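Local coordinates for disulfide oxidoreductase (Xylella fastidiosa, PDB 2REM), which probably acts as a periplasmic disulfide oxidoreductase of the DsbA type, built on a thioredoxin fold and exchanging disulfides with other proteins, at residues Q48-G51 / A52-A55. Numbering follows the deposited sequence.
Sequences QAWG and ARQA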
loop_
_atom_site.group_PDB
_atom_site.type_symbol
_atom_site.label_atom_id
_atom_site.label_comp_id
_atom_site.label_asym_id
_atom_site.label_seq_id
_atom_site.Cartn_x
_atom_site.Cartn_y
_atom_site.Cartn_z
ATOM N N GLN A 48 1.283 5.749 -8.976
ATOM C CA GLN A 48 2.669 6.174 -8.855
ATOM C C GLN A 48 2.863 7.518 -9.508
ATOM O O GLN A 48 3.562 8.374 -8.968
ATOM C CB GLN A 48 3.653 5.118 -9.379
ATOM C CG GLN A 48 3.627 3.778 -8.585
ATOM C CD GLN A 48 4.124 3.836 -7.120
ATOM O OE1 GLN A 48 3.713 3.013 -6.301
ATOM N NE2 GLN A 48 5.010 4.775 -6.802
ATOM N N ALA A 49 2.209 7.733 -10.651
ATOM C CA ALA A 49 2.305 9.013 -11.328
ATOM C C ALA A 49 1.755 10.122 -10.435
ATOM O O ALA A 49 2.360 11.204 -10.313
ATOM C CB ALA A 49 1.561 8.975 -12.663
ATOM N N TRP A 50 0.601 9.848 -9.840
ATOM C CA TRP A 50 -0.031 10.756 -8.895
ATOM C C TRP A 50 0.930 11.053 -7.733
ATOM O O TRP A 50 1.140 12.196 -7.373
ATOM C CB TRP A 50 -1.345 10.147 -8.388
ATOM C CG TRP A 50 -2.015 10.970 -7.330
ATOM C CD1 TRP A 50 -2.981 11.916 -7.508
ATOM C CD2 TRP A 50 -1.753 10.920 -5.933
ATOM N NE1 TRP A 50 -3.350 12.446 -6.294
ATOM C CE2 TRP A 50 -2.608 11.852 -5.312
ATOM C CE3 TRP A 50 -0.877 10.165 -5.137
ATOM C CZ2 TRP A 50 -2.594 12.068 -3.933
ATOM C CZ3 TRP A 50 -0.871 10.374 -3.777
ATOM C CH2 TRP A 50 -1.723 11.328 -3.192
ATOM N N GLY A 51 1.544 10.013 -7.188
ATOM C CA GLY A 51 2.509 10.169 -6.096
ATOM C C GLY A 51 3.631 11.132 -6.454
ATOM O O GLY A 51 4.010 11.992 -5.652
ATOM N N ALA A 52 4.131 11.016 -7.678
ATOM C CA ALA A 52 5.250 11.837 -8.151
ATOM C C ALA A 52 4.841 13.280 -8.386
ATOM O O ALA A 52 5.679 14.170 -8.384
ATOM C CB ALA A 52 5.831 11.245 -9.421
ATOM N N ARG A 53 3.555 13.501 -8.619
ATOM C CA ARG A 53 3.006 14.834 -8.833
ATOM C C ARG A 53 2.760 15.629 -7.531
ATOM O O ARG A 53 2.420 16.808 -7.594
ATOM C CB ARG A 53 1.662 14.712 -9.564
ATOM C CG ARG A 53 1.761 14.542 -11.072
ATOM C CD ARG A 53 0.445 14.911 -11.770
ATOM N NE ARG A 53 -0.763 14.330 -11.166
ATOM C CZ ARG A 53 -1.219 13.097 -11.397
ATOM N NH1 ARG A 53 -0.556 12.254 -12.181
ATOM N NH2 ARG A 53 -2.342 12.694 -10.818
ATOM N N GLN A 54 2.891 14.991 -6.370
ATOM C CA GLN A 54 2.443 15.617 -5.110
ATOM C C GLN A 54 3.446 16.614 -4.552
ATOM O O GLN A 54 4.647 16.458 -4.756
ATOM C CB GLN A 54 2.117 14.565 -4.049
ATOM C CG GLN A 54 0.948 13.660 -4.417
ATOM C CD GLN A 54 -0.234 14.456 -4.945
ATOM O OE1 GLN A 54 -0.615 14.324 -6.115
ATOM N NE2 GLN A 54 -0.798 15.313 -4.098
ATOM N N ALA A 55 2.949 17.628 -3.845
ATOM C CA ALA A 55 3.815 18.565 -3.119
ATOM C C ALA A 55 4.619 17.846 -2.029
ATOM O O ALA A 55 4.334 16.691 -1.690
ATOM C CB ALA A 55 3.002 19.730 -2.546
#
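One face of the Trp50 indole carries the side chain of Gln54, while Arg53 NH2 comes to the edge of the ring system, near its plane. The Gln54 amide lies almost flat on the indole, the two planes being 12° apart, and its CD is 3.5 Å from Trp50 CZ2. A CH-pi contact accompanies this stack: Gln54 CG stands 3.7 Å from the centroid of the six-membered ring of Trp50 and 9° off its normal. Because the Gln54 chain bends at chi2 (-47°), the amide folds back over the indole. The Arg53 guanidinium is turned nearly perpendicular to the indole; its NH2 comes within 3.5 Å of Trp50 CD1, and one face of the group lies against Trp50 CA, which is offset toward the rim.

In this thioredoxin-fold protein, these contacts form where helix 38-52, whose start carries the CxxC sequence of Cys37 and Cys40, the predicted redox-active pair, gives way to the loop leading to strand 58-64. Trp50 is buried there: its side chain packs against Leu176 and Thr179 of helix 172-190, and NE1 is hydrogen-bonded to OD1 of Asp180, so the indole is held both by its polar edge and by the amide stacked on its face. The backbone bonding changes over these residues. Ala52 N donates to Gln48 O at 3.0 Å in the regular i to i-4 pattern, whereas Arg53 N is shared weakly between Ala49 O and Trp50 O. Next, Gln54 N donates to Gly51 O at 3.3 Å, a step of three residues rather than four.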